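Local coordinates for uncharacterized protein (Bacteroides ovatus, PDB 4FS7), which is of unknown function but, as an extracellular leucine-rich repeat protein, probably binds other proteins, at residues Lys309-Glu314 with Lys336-Gly341; Val286-Lys291 with Glu313-Ser318; Leu126-Ile131 with Glu148-Ile153; Lys106-Cys111 with Val133-Gly138. All blocks are in the same frame, centred on the assembly; numbering follows the deposited sequence. Where two conformers were deposited one is given.

Contact 1 (Lys309-Glu314 with Lys336-Gly341)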
loop_
_atom_site.group_PDB
_atom_site.type_symbol
_atom_site.label_atom_id
_atom_site.label_comp_id
_atom_site.label_asym_id
_atom_site.label_seq_id
_atom_site.Cartn_x
_atom_site.Cartn_y
_atom_site.Cartn_z
ATOM N N LYS A 309 2.209 -28.888 -4.374
ATOM C CA LYS A 309 1.401 -29.906 -5.023
ATOM C C LYS A 309 0.482 -29.467 -6.138
ATOM O O LYS A 309 -0.007 -30.285 -6.902
ATOM C CB LYS A 309 0.590 -30.655 -3.968
ATOM C CG LYS A 309 1.533 -31.408 -2.964
ATOM C CD LYS A 309 0.857 -32.282 -1.943
ATOM C CE LYS A 309 1.916 -32.742 -0.895
ATOM N NZ LYS A 309 1.367 -33.727 0.071
ATOM N N PHE A 310 0.254 -28.167 -6.266
ATOM C CA PHE A 310 -0.638 -27.628 -7.314
ATOM C C PHE A 310 -0.037 -26.402 -7.941
ATOM O O PHE A 310 0.402 -25.486 -7.232
ATOM C CB PHE A 310 -2.004 -27.275 -6.744
ATOM C CG PHE A 310 -2.668 -28.434 -6.068
ATOM C CD1 PHE A 310 -2.428 -28.739 -4.723
ATOM C CD2 PHE A 310 -3.484 -29.281 -6.786
ATOM C CE1 PHE A 310 -3.018 -29.853 -4.112
ATOM C CE2 PHE A 310 -4.095 -30.369 -6.188
ATOM C CZ PHE A 310 -3.847 -30.662 -4.846
ATOM N N ILE A 311 -0.033 -26.342 -9.266
ATOM C CA ILE A 311 0.410 -25.165 -10.008
ATOM C C ILE A 311 -0.835 -24.524 -10.635
ATOM O O ILE A 311 -1.486 -25.113 -11.494
ATOM C CB ILE A 311 1.413 -25.489 -11.154
ATOM C CG1 ILE A 311 2.537 -26.438 -10.689
ATOM C CG2 ILE A 311 1.944 -24.159 -11.758
ATOM C CD1 ILE A 311 3.414 -25.829 -9.595
ATOM N N GLY A 312 -1.209 -23.339 -10.149
ATOM C CA GLY A 312 -2.404 -22.704 -10.534
ATOM C C GLY A 312 -2.478 -22.223 -11.953
ATOM O O GLY A 312 -1.472 -22.050 -12.624
ATOM N N GLU A 313 -3.695 -21.912 -12.367
ATOM C CA GLU A 313 -3.974 -21.333 -13.657
ATOM C C GLU A 313 -3.089 -20.133 -13.946
ATOM O O GLU A 313 -2.961 -19.211 -13.132
ATOM C CB GLU A 313 -5.450 -20.938 -13.698
ATOM C CG GLU A 313 -5.976 -20.579 -15.045
ATOM C CD GLU A 313 -7.497 -20.780 -15.226
ATOM O OE1 GLU A 313 -8.120 -21.808 -14.791
ATOM O OE2 GLU A 313 -8.061 -19.916 -15.921
ATOM N N GLU A 314 -2.442 -20.095 -15.122
ATOM C CA GLU A 314 -1.623 -18.985 -15.583
ATOM C C GLU A 314 -0.476 -18.646 -14.619
ATOM O O GLU A 314 0.097 -17.551 -14.707
ATOM C CB GLU A 314 -2.466 -17.715 -15.828
ATOM C CG GLU A 314 -3.469 -17.834 -16.956
ATOM C CD GLU A 314 -4.313 -16.587 -17.127
ATOM O OE1 GLU A 314 -3.923 -15.504 -16.635
ATOM O OE2 GLU A 314 -5.371 -16.704 -17.781
ATOM N N LYS A 336 -4.735 -24.578 -16.179
ATOM C CA LYS A 336 -4.951 -23.998 -17.502
ATOM C C LYS A 336 -3.916 -22.911 -17.765
ATOM O O LYS A 336 -3.691 -22.049 -16.902
ATOM C CB LYS A 336 -6.375 -23.417 -17.550
ATOM C CG LYS A 336 -6.698 -22.648 -18.807
ATOM C CD LYS A 336 -8.167 -22.217 -18.884
ATOM C CE LYS A 336 -8.484 -21.531 -20.188
ATOM N NZ LYS A 336 -9.928 -21.197 -20.283
ATOM N N ARG A 337 -3.261 -22.940 -18.918
ATOM C CA ARG A 337 -2.317 -21.898 -19.341
ATOM C C ARG A 337 -1.199 -21.701 -18.323
ATOM O O ARG A 337 -0.541 -20.674 -18.339
ATOM C CB ARG A 337 -3.053 -20.596 -19.605
ATOM C CG ARG A 337 -3.883 -20.638 -20.883
ATOM C CD ARG A 337 -4.870 -19.461 -21.040
ATOM N NE ARG A 337 -4.194 -18.167 -21.008
ATOM C CZ ARG A 337 -4.808 -17.035 -21.335
ATOM N NH1 ARG A 337 -6.085 -17.036 -21.696
ATOM N NH2 ARG A 337 -4.171 -15.882 -21.242
ATOM N N SER A 338 -0.869 -22.711 -17.506
ATOM C CA SER A 338 0.132 -22.455 -16.465
ATOM C C SER A 338 1.509 -22.092 -16.948
ATOM O O SER A 338 2.212 -21.363 -16.252
ATOM C CB SER A 338 0.213 -23.639 -15.484
ATOM O OG SER A 338 -0.931 -23.762 -14.648
ATOM N N PHE A 339 1.910 -22.607 -18.127
ATOM C CA PHE A 339 3.188 -22.259 -18.743
ATOM C C PHE A 339 2.968 -21.688 -20.143
ATOM O O PHE A 339 3.867 -21.711 -20.962
ATOM C CB PHE A 339 4.135 -23.485 -18.770
ATOM C CG PHE A 339 4.504 -23.968 -17.391
ATOM C CD1 PHE A 339 5.597 -23.408 -16.736
ATOM C CD2 PHE A 339 3.772 -24.913 -16.731
ATOM C CE1 PHE A 339 5.927 -23.834 -15.467
ATOM C CE2 PHE A 339 4.100 -25.345 -15.432
ATOM C CZ PHE A 339 5.195 -24.802 -14.821
ATOM N N ARG A 340 1.813 -21.085 -20.391
ATOM C CA ARG A 340 1.547 -20.545 -21.694
ATOM C C ARG A 340 2.566 -19.460 -21.996
ATOM O O ARG A 340 2.857 -18.573 -21.181
ATOM C CB ARG A 340 0.133 -19.970 -21.796
ATOM C CG ARG A 340 -0.110 -19.226 -23.131
ATOM C CD ARG A 340 -1.543 -18.835 -23.350
ATOM N NE ARG A 340 -1.702 -18.213 -24.664
ATOM C CZ ARG A 340 -1.799 -16.923 -24.912
ATOM N NH1 ARG A 340 -1.722 -16.015 -23.946
ATOM N NH2 ARG A 340 -1.924 -16.531 -26.163
ATOM N N GLY A 341 3.085 -19.467 -23.220
ATOM C CA GLY A 341 3.975 -18.427 -23.651
ATOM C C GLY A 341 5.344 -18.451 -23.004
ATOM O O GLY A 341 6.089 -17.469 -23.092
HETATM O O HOH W 1 -6.973 -24.431 -14.247
#

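Contact 2 (Val286-Lys291 with Glu313-Ser318). With EDO (1,2-ethanediol), chain C.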
loop_
_atom_site.group_PDB
_atom_site.type_symbol
_atom_site.label_atom_id
_atom_site.label_comp_id
_atom_site.label_asym_id
_atom_site.label_seq_id
_atom_site.Cartn_x
_atom_site.Cartn_y
_atom_site.Cartn_z
ATOM N N VAL A 286 1.731 -25.032 -0.474
ATOM C CA VAL A 286 1.144 -26.207 -1.110
ATOM C C VAL A 286 0.563 -25.931 -2.518
ATOM O O VAL A 286 0.619 -26.761 -3.419
ATOM C CB VAL A 286 0.133 -26.923 -0.189
ATOM C CG1 VAL A 286 -1.056 -26.069 0.154
ATOM C CG2 VAL A 286 -0.331 -28.200 -0.804
ATOM N N ILE A 287 -0.040 -24.763 -2.673
ATOM C CA ILE A 287 -0.603 -24.310 -3.938
ATOM C C ILE A 287 0.205 -23.099 -4.404
ATOM O O ILE A 287 0.462 -22.187 -3.600
ATOM C CB ILE A 287 -2.081 -23.909 -3.767
ATOM C CG1 ILE A 287 -2.956 -25.094 -3.402
ATOM C CG2 ILE A 287 -2.622 -23.205 -5.046
ATOM C CD1 ILE A 287 -4.250 -24.718 -2.701
ATOM N N VAL A 288 0.561 -23.067 -5.686
ATOM C CA VAL A 288 0.998 -21.859 -6.377
ATOM C C VAL A 288 -0.284 -21.245 -6.973
ATOM O O VAL A 288 -0.832 -21.804 -7.906
ATOM C CB VAL A 288 1.999 -22.108 -7.533
ATOM C CG1 VAL A 288 2.404 -20.753 -8.224
ATOM C CG2 VAL A 288 3.234 -22.865 -7.043
ATOM N N PRO A 289 -0.832 -20.180 -6.371
ATOM C CA PRO A 289 -2.146 -19.687 -6.848
ATOM C C PRO A 289 -2.136 -19.179 -8.276
ATOM O O PRO A 289 -1.080 -18.957 -8.885
ATOM C CB PRO A 289 -2.433 -18.501 -5.888
ATOM C CG PRO A 289 -1.624 -18.734 -4.714
ATOM C CD PRO A 289 -0.392 -19.450 -5.172
ATOM N N GLU A 290 -3.325 -18.956 -8.804
ATOM C CA GLU A 290 -3.450 -18.366 -10.121
ATOM C C GLU A 290 -2.549 -17.154 -10.305
ATOM O O GLU A 290 -2.467 -16.295 -9.413
ATOM C CB GLU A 290 -4.922 -18.024 -10.419
ATOM C CG GLU A 290 -5.494 -16.901 -9.560
ATOM C CD GLU A 290 -6.820 -16.339 -10.028
ATOM O OE1 GLU A 290 -7.627 -17.116 -10.559
ATOM O OE2 GLU A 290 -7.076 -15.119 -9.854
ATOM N N LYS A 291 -1.908 -17.076 -11.461
ATOM C CA LYS A 291 -1.234 -15.902 -11.937
ATOM C C LYS A 291 -0.101 -15.453 -11.031
ATOM O O LYS A 291 0.362 -14.305 -11.173
ATOM C CB LYS A 291 -2.246 -14.757 -12.152
ATOM C CG LYS A 291 -3.400 -15.124 -13.092
ATOM C CD LYS A 291 -4.591 -14.157 -12.968
ATOM C CE LYS A 291 -5.782 -14.622 -13.759
ATOM N NZ LYS A 291 -6.956 -13.750 -13.409
ATOM N N GLU A 313 -3.695 -21.912 -12.367
ATOM C CA GLU A 313 -3.974 -21.333 -13.657
ATOM C C GLU A 313 -3.089 -20.133 -13.946
ATOM O O GLU A 313 -2.961 -19.211 -13.132
ATOM C CB GLU A 313 -5.450 -20.938 -13.698
ATOM C CG GLU A 313 -5.976 -20.579 -15.045
ATOM C CD GLU A 313 -7.497 -20.780 -15.226
ATOM O OE1 GLU A 313 -8.120 -21.808 -14.791
ATOM O OE2 GLU A 313 -8.061 -19.916 -15.921
ATOM N N GLU A 314 -2.442 -20.095 -15.122
ATOM C CA GLU A 314 -1.623 -18.985 -15.583
ATOM C C GLU A 314 -0.476 -18.646 -14.619
ATOM O O GLU A 314 0.097 -17.551 -14.707
ATOM C CB GLU A 314 -2.466 -17.715 -15.828
ATOM C CG GLU A 314 -3.469 -17.834 -16.956
ATOM C CD GLU A 314 -4.313 -16.587 -17.127
ATOM O OE1 GLU A 314 -3.923 -15.504 -16.635
ATOM O OE2 GLU A 314 -5.371 -16.704 -17.781
ATOM N N ALA A 315 -0.045 -19.597 -13.776
ATOM C CA ALA A 315 0.959 -19.242 -12.756
ATOM C C ALA A 315 2.285 -18.749 -13.291
ATOM O O ALA A 315 2.917 -17.897 -12.684
ATOM C CB ALA A 315 1.153 -20.362 -11.767
ATOM N N PHE A 316 2.718 -19.342 -14.396
ATOM C CA PHE A 316 3.958 -19.002 -15.033
ATOM C C PHE A 316 3.756 -18.490 -16.468
ATOM O O PHE A 316 4.694 -18.433 -17.292
ATOM C CB PHE A 316 4.984 -20.147 -15.028
ATOM C CG PHE A 316 5.401 -20.588 -13.648
ATOM C CD1 PHE A 316 6.462 -19.966 -13.020
ATOM C CD2 PHE A 316 4.754 -21.601 -12.990
ATOM C CE1 PHE A 316 6.868 -20.360 -11.763
ATOM C CE2 PHE A 316 5.150 -22.000 -11.739
ATOM C CZ PHE A 316 6.227 -21.370 -11.129
ATOM N N GLU A 317 2.533 -18.048 -16.773
ATOM C CA GLU A 317 2.284 -17.567 -18.136
ATOM C C GLU A 317 3.194 -16.361 -18.432
ATOM O O GLU A 317 3.359 -15.469 -17.578
ATOM C CB GLU A 317 0.810 -17.238 -18.332
ATOM C CG GLU A 317 0.518 -16.602 -19.687
ATOM C CD GLU A 317 -0.920 -16.638 -20.164
ATOM O OE1 GLU A 317 -1.660 -17.513 -19.762
ATOM O OE2 GLU A 317 -1.186 -15.760 -20.986
ATOM N N SER A 318 3.766 -16.323 -19.633
ATOM C CA SER A 318 4.567 -15.216 -20.091
ATOM C C SER A 318 5.898 -15.075 -19.341
ATOM O O SER A 318 6.574 -14.035 -19.431
ATOM C CB SER A 318 3.774 -13.896 -20.148
ATOM O OG SER A 318 2.968 -13.837 -21.316
HETATM C C1 EDO C . -1.271 -21.131 -1.027
HETATM O O1 EDO C . -1.005 -22.542 -0.655
HETATM C C2 EDO C . -2.762 -20.791 -1.292
HETATM O O2 EDO C . -3.399 -20.284 -0.090
#

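Contact 3 (Leu126-Ile131 with Glu148-Ile153)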
loop_
_atom_site.group_PDB
_atom_site.type_symbol
_atom_site.label_atom_id
_atom_site.label_comp_id
_atom_site.label_asym_id
_atom_site.label_seq_id
_atom_site.Cartn_x
_atom_site.Cartn_y
_atom_site.Cartn_z
ATOM N N LEU A 126 1.740 16.895 21.228
ATOM C CA LEU A 126 2.201 15.685 21.887
ATOM C C LEU A 126 1.097 14.852 22.472
ATOM O O LEU A 126 1.297 13.646 22.636
ATOM C CB LEU A 126 3.318 15.974 22.904
ATOM C CG LEU A 126 4.672 16.214 22.234
ATOM C CD1 LEU A 126 5.717 16.636 23.238
ATOM C CD2 LEU A 126 5.147 14.946 21.524
HETATM N N MSE A 127 -0.043 15.459 22.823
HETATM C CA MSE A 127 -1.160 14.728 23.424
HETATM C C MSE A 127 -2.214 14.322 22.376
HETATM O O MSE A 127 -3.314 13.937 22.708
HETATM C CB MSE A 127 -1.763 15.524 24.571
HETATM C CG MSE A 127 -0.751 15.855 25.708
HETATM SE SE MSE A 127 0.304 14.397 26.407
HETATM C CE MSE A 127 -1.301 13.531 26.718
ATOM N N LEU A 128 -1.877 14.380 21.087
ATOM C CA LEU A 128 -2.794 13.937 20.016
ATOM C C LEU A 128 -3.179 12.471 20.162
ATOM O O LEU A 128 -2.336 11.636 20.498
ATOM C CB LEU A 128 -2.142 14.126 18.647
ATOM C CG LEU A 128 -3.075 14.125 17.418
ATOM C CD1 LEU A 128 -3.874 15.453 17.363
ATOM C CD2 LEU A 128 -2.263 13.915 16.130
ATOM N N LYS A 129 -4.434 12.167 19.856
ATOM C CA LYS A 129 -4.984 10.829 20.019
ATOM C C LYS A 129 -5.413 10.164 18.709
ATOM O O LYS A 129 -5.384 8.954 18.619
ATOM C CB LYS A 129 -6.139 10.849 21.001
ATOM C CG LYS A 129 -5.724 11.250 22.417
ATOM C CD LYS A 129 -4.603 10.369 23.007
ATOM C CE LYS A 129 -5.011 8.896 23.343
ATOM N NZ LYS A 129 -3.843 8.024 23.860
ATOM N N SER A 130 -5.787 10.932 17.700
ATOM C CA SER A 130 -6.224 10.318 16.448
ATOM C C SER A 130 -6.016 11.213 15.257
ATOM O O SER A 130 -6.013 12.444 15.348
ATOM C CB SER A 130 -7.695 9.913 16.521
ATOM O OG SER A 130 -8.538 11.059 16.576
ATOM N N ILE A 131 -5.794 10.553 14.126
ATOM C CA ILE A 131 -5.631 11.186 12.823
ATOM C C ILE A 131 -6.640 10.540 11.882
ATOM O O ILE A 131 -6.669 9.314 11.765
ATOM C CB ILE A 131 -4.205 11.012 12.284
ATOM C CG1 ILE A 131 -3.207 11.738 13.185
ATOM C CG2 ILE A 131 -4.085 11.474 10.811
ATOM C CD1 ILE A 131 -1.718 11.432 12.882
ATOM N N GLU A 148 3.269 9.369 20.485
ATOM C CA GLU A 148 3.148 8.002 21.000
ATOM C C GLU A 148 1.733 7.610 21.348
ATOM O O GLU A 148 1.379 6.453 21.323
ATOM C CB GLU A 148 4.085 7.786 22.212
ATOM C CG GLU A 148 3.657 8.419 23.542
ATOM C CD GLU A 148 4.683 8.253 24.665
ATOM O OE1 GLU A 148 5.037 7.092 25.027
ATOM O OE2 GLU A 148 5.134 9.309 25.167
ATOM N N GLY A 149 0.928 8.592 21.749
ATOM C CA GLY A 149 -0.431 8.343 22.141
ATOM C C GLY A 149 -1.473 8.278 21.065
ATOM O O GLY A 149 -2.637 8.094 21.387
ATOM N N VAL A 150 -1.071 8.475 19.806
ATOM C CA VAL A 150 -2.013 8.347 18.716
ATOM C C VAL A 150 -2.398 6.887 18.574
ATOM O O VAL A 150 -1.505 6.042 18.354
ATOM C CB VAL A 150 -1.457 8.931 17.421
ATOM C CG1 VAL A 150 -2.334 8.513 16.226
ATOM C CG2 VAL A 150 -1.331 10.429 17.548
ATOM N N THR A 151 -3.683 6.564 18.707
ATOM C CA THR A 151 -4.173 5.194 18.679
ATOM C C THR A 151 -4.824 4.792 17.365
ATOM O O THR A 151 -5.040 3.603 17.134
ATOM C CB THR A 151 -5.163 4.942 19.824
ATOM O OG1 THR A 151 -6.283 5.811 19.689
ATOM C CG2 THR A 151 -4.498 5.146 21.204
ATOM N N VAL A 152 -5.161 5.764 16.529
ATOM C CA VAL A 152 -5.787 5.523 15.222
ATOM C C VAL A 152 -5.219 6.468 14.191
ATOM O O VAL A 152 -5.160 7.676 14.450
ATOM C CB VAL A 152 -7.289 5.794 15.169
ATOM C CG1 VAL A 152 -7.814 5.134 13.890
ATOM C CG2 VAL A 152 -8.018 5.297 16.389
ATOM N N ILE A 153 -4.863 5.933 13.021
ATOM C CA ILE A 153 -4.535 6.716 11.869
ATOM C C ILE A 153 -5.362 6.186 10.735
ATOM O O ILE A 153 -5.250 5.002 10.373
ATOM C CB ILE A 153 -3.028 6.705 11.516
ATOM C CG1 ILE A 153 -2.166 7.158 12.690
ATOM C CG2 ILE A 153 -2.769 7.588 10.299
ATOM C CD1 ILE A 153 -0.666 6.960 12.443
HETATM O O HOH W 2 0.026 11.366 21.984
HETATM O O HOH W 3 -8.120 8.019 19.796
#

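Contact 4 (Lys106-Cys111 with Val133-Gly138)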
loop_
_atom_site.group_PDB
_atom_site.type_symbol
_atom_site.label_atom_id
_atom_site.label_comp_id
_atom_site.label_asym_id
_atom_site.label_seq_id
_atom_site.Cartn_x
_atom_site.Cartn_y
_atom_site.Cartn_z
ATOM N N LYS A 106 -6.828 17.350 20.138
ATOM C CA LYS A 106 -6.687 15.919 20.378
ATOM C C LYS A 106 -6.907 15.063 19.123
ATOM O O LYS A 106 -6.501 13.878 19.096
ATOM C CB LYS A 106 -7.666 15.469 21.465
ATOM C CG LYS A 106 -7.388 16.129 22.834
ATOM C CD LYS A 106 -8.556 16.069 23.831
ATOM C CE LYS A 106 -8.210 16.824 25.163
ATOM N NZ LYS A 106 -7.694 18.268 24.974
HETATM N N MSE A 107 -7.536 15.636 18.116
HETATM C CA MSE A 107 -7.864 14.891 16.903
HETATM C C MSE A 107 -7.647 15.774 15.674
HETATM O O MSE A 107 -8.017 16.969 15.657
HETATM C CB MSE A 107 -9.312 14.442 16.911
HETATM C CG MSE A 107 -9.754 13.716 18.180
HETATM SE SE MSE A 107 -11.630 13.239 18.179
HETATM C CE MSE A 107 -12.050 14.073 16.458
ATOM N N ILE A 108 -7.078 15.178 14.641
ATOM C CA ILE A 108 -7.094 15.779 13.329
ATOM C C ILE A 108 -8.105 14.972 12.529
ATOM O O ILE A 108 -7.958 13.774 12.338
ATOM C CB ILE A 108 -5.720 15.732 12.643
ATOM C CG1 ILE A 108 -4.659 16.434 13.495
ATOM C CG2 ILE A 108 -5.762 16.381 11.245
ATOM C CD1 ILE A 108 -4.959 17.844 13.779
ATOM N N GLY A 109 -9.194 15.615 12.162
ATOM C CA GLY A 109 -10.266 14.935 11.479
ATOM C C GLY A 109 -10.035 14.631 10.008
ATOM O O GLY A 109 -9.082 15.083 9.364
ATOM N N ARG A 110 -11.016 13.925 9.469
ATOM C CA ARG A 110 -11.126 13.618 8.035
ATOM C C ARG A 110 -10.736 14.799 7.143
ATOM O O ARG A 110 -11.333 15.872 7.277
ATOM C CB ARG A 110 -12.587 13.224 7.769
ATOM C CG ARG A 110 -12.969 12.929 6.329
ATOM C CD ARG A 110 -14.396 12.356 6.233
ATOM N NE ARG A 110 -14.440 10.949 6.627
ATOM C CZ ARG A 110 -14.203 9.929 5.795
ATOM N NH1 ARG A 110 -13.913 10.163 4.524
ATOM N NH2 ARG A 110 -14.241 8.679 6.232
ATOM N N CYS A 111 -9.797 14.585 6.219
ATOM C CA CYS A 111 -9.476 15.514 5.147
ATOM C C CYS A 111 -9.069 16.919 5.632
ATOM O O CYS A 111 -9.091 17.857 4.828
ATOM C CB CYS A 111 -10.635 15.636 4.143
ATOM S SG CYS A 111 -10.940 14.104 3.243
ATOM N N VAL A 133 -9.243 9.872 8.371
ATOM C CA VAL A 133 -9.149 9.433 6.975
ATOM C C VAL A 133 -8.651 10.590 6.096
ATOM O O VAL A 133 -9.164 11.713 6.159
ATOM C CB VAL A 133 -10.492 8.887 6.508
ATOM C CG1 VAL A 133 -10.508 8.660 4.993
ATOM C CG2 VAL A 133 -10.803 7.618 7.241
ATOM N N GLU A 134 -7.615 10.337 5.309
ATOM C CA GLU A 134 -7.130 11.297 4.347
ATOM C C GLU A 134 -6.696 12.617 4.991
ATOM O O GLU A 134 -6.663 13.647 4.355
ATOM C CB GLU A 134 -8.132 11.528 3.229
ATOM C CG GLU A 134 -8.340 10.258 2.402
ATOM C CD GLU A 134 -9.462 10.335 1.407
ATOM O OE1 GLU A 134 -9.910 11.408 1.035
ATOM O OE2 GLU A 134 -9.891 9.249 0.937
ATOM N N ALA A 135 -6.327 12.585 6.271
ATOM C CA ALA A 135 -6.085 13.842 7.001
ATOM C C ALA A 135 -5.003 14.710 6.389
ATOM O O ALA A 135 -5.085 15.935 6.442
ATOM C CB ALA A 135 -5.758 13.522 8.472
ATOM N N PHE A 136 -3.938 14.070 5.885
ATOM C CA PHE A 136 -2.785 14.776 5.340
ATOM C C PHE A 136 -2.530 14.403 3.866
ATOM O O PHE A 136 -1.424 14.572 3.376
ATOM C CB PHE A 136 -1.526 14.530 6.170
ATOM C CG PHE A 136 -1.625 15.057 7.577
ATOM C CD1 PHE A 136 -1.500 16.425 7.831
ATOM C CD2 PHE A 136 -1.933 14.226 8.655
ATOM C CE1 PHE A 136 -1.593 16.904 9.101
ATOM C CE2 PHE A 136 -2.029 14.750 9.936
ATOM C CZ PHE A 136 -1.869 16.087 10.127
ATOM N N LYS A 137 -3.571 13.951 3.174
ATOM C CA LYS A 137 -3.399 13.450 1.816
ATOM C C LYS A 137 -2.868 14.554 0.903
ATOM O O LYS A 137 -3.474 15.635 0.756
ATOM C CB LYS A 137 -4.707 12.866 1.306
ATOM C CG LYS A 137 -4.635 12.335 -0.115
ATOM C CD LYS A 137 -5.901 11.590 -0.514
ATOM C CE LYS A 137 -5.728 10.875 -1.841
ATOM N NZ LYS A 137 -6.897 9.981 -2.140
ATOM N N GLY A 138 -1.715 14.336 0.302
ATOM C CA GLY A 138 -1.134 15.314 -0.612
ATOM C C GLY A 138 -0.252 16.352 0.020
ATOM O O GLY A 138 0.350 17.140 -0.686
#

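Contact 1 (Lys309-Glu314 with Lys336-Gly341)
The backbone O of K336 is held by two consecutive residues of the facing segment. E314 N donates to it at 2.9 Å, while E313 CA brings a C-H to 3.3 Å from the same oxygen. This is the rung-to-rung stacking of a BspA-type leucine-rich repeat: strand 310-311 and the bend after it meet the equivalent bend of the next coil, where R337 to R340 form a type I beta turn. Inside the bend, S338 OG, in the conformer given, donates to G312 O at 2.7 Å from well above the carbonyl plane. Still deeper, I311 CG2, again in the conformer given, reaches the F339 ring obliquely, and that ring meets those of F316 and F362 nearly parallel. On the outer side two pairs of side chains run alongside each other in the same direction. E313, in one of its two conformers, lies along K336, and a water joins E313 OE1 to K336 N. E314 goes with R337; with CG anti to the carbonyl carbon (chi1 -66°), it carries its carboxylate over a guanidinium face whose plane is turned 22° from its own. With an alanine here, that face would probably lose its nearby negative charge, although E317 also pairs with R337 NE. The salt bridge is a long one, of charges alone, with no N-H aimed at the oxygen: E314 OE2 sits 3.6 Å from R337 CZ, over the centre of the group.

Contact 2 (Val286-Lys291 with Glu313-Ser318)
V288 and A315 pack closely on the inner side, CG1 of V288 standing 3.8 Å from CB of A315. The valine puts CG1 there because that methyl is anti to the backbone N (chi1 180°), and I311 and Y283 also touch its side chain. Next to this apolar patch K291 N donates to E313 O at 2.9 Å, with an N-H...O angle of 147°, and E290 CA adds a C-H contact to the same oxygen at 3.2 Å. These bonds stack one bend on the next in the BspA-type leucine-rich repeat, here joining the end of strand 287-288 to the type I turn E314 to E317. On the outer side the charges are more loosely paired. K291 runs extended beside E314, and the touching is done by its carbons: K291 CE lies 3.5 Å from E314 OE1, while NZ remains farther from the carboxylate. NZ forms a long salt bridge with E290 OE2, at 3.8 Å. Were K291 shortened to an alanine, the flank of E314 would probably lose its aliphatic cover and E290 its distant positive charge. At the far end a 1,2-ethanediol molecule, probably from the crystallisation liquor, accepts a hydrogen bond from I287 N through its O1.

Contact 3 (Leu126-Ile131 with Glu148-Ile153)
L128 lies alongside V150, both side chains pointing the same way, with L128 CD2 3.9 Å from V150 CG2. Its carbonyl O takes a hydrogen bond from a water that also donates to L126 O and weakly accepts from G149 N, so the solvent molecule bridges the start of the two segments. K129 comes next and grips the facing chain twice. Its side chain folds back at chi2 (-56°) and chi3 (-69°), which brings NZ round to G149 O at 2.8 Å, in the carbonyl plane and on a lone pair. Its own carbonyl O accepts from T151 N at 2.9 Å, the N-H...O angle being 163°, and a second water links this oxygen weakly to T151 OG1. At S130 the backbone offers CA-H to V152 O, 3.5 Å away, while V152 N is buried by the contact without any partner. I131 makes the sound strand pairing: its N donates to V152 O at 3.0 Å, and I153 CA approaches I131 O. The two isoleucines lie side by side on the buried face, I131 CG2 to I153 CG2 at 4.1 Å; I146 also packs against I131, and L169 and L180 against I153. Short parallel strands, the second weakly bonded, each supplying an aliphatic residue to the same inner row, mark successive coils of a BspA-type leucine-rich repeat solenoid.

Contact 4 (Lys106-Cys111 with Val133-Gly138)
V133 covers one face of the R110 guanidinium: V133 CB stands 3.7 Å above the plane, displaced toward the rim, and CG2 comes 3.7 Å from NH2. This holds for the R110 conformer given, whose chain bends at chi3 (-77°) to bring the flat group back alongside the valine. The other flat group, the F136 ring, receives I108 CG2 obliquely, 4.1 Å from CZ. F136 also meets F113 and F158 with nearly parallel planes, and F141 at a steeper angle; such phenylalanines, recurring from one coil to the next, form the ladder inside this BspA-type leucine-rich repeat solenoid. Between the two groups the backbones meet where the bend after strand 107-108 rests on the type I turn E134 to K137. C111 N donates to V133 O at 2.9 Å, and R110 CA brings a C-H to the same oxygen. A135 CB fits into the angle between I108 CG2, 4.0 Å off, and G109 O. C111 CA makes a C-H contact with E134 O, and on the same flank the thiol sits beside the glutamate, C111 SG lying 3.6 Å from E134 OE1.

From the N terminus, contact 4 opens at 106-111 and contact 3 at 126-131; contact 4 closes at 133-138 before contact 3 closes at 148-153, so the two loops cross. They meet in one parallel sheet, where strands 107-108 and 130-131 are neighbours and K129 N probably bonds to K106 O. Much later contact 2 opens at 286-291 and contact 1 at 309-314; contact 2 closes on 313-318, sharing E313 and E314 with contact 1, which closes at 336-341. Contact 1 thus starts where contact 2 ends, one coil following another. The two groups lie on opposite sides of the chain's centre, contact centres 40 to 47 Å apart, each tying successive coils of the solenoid together.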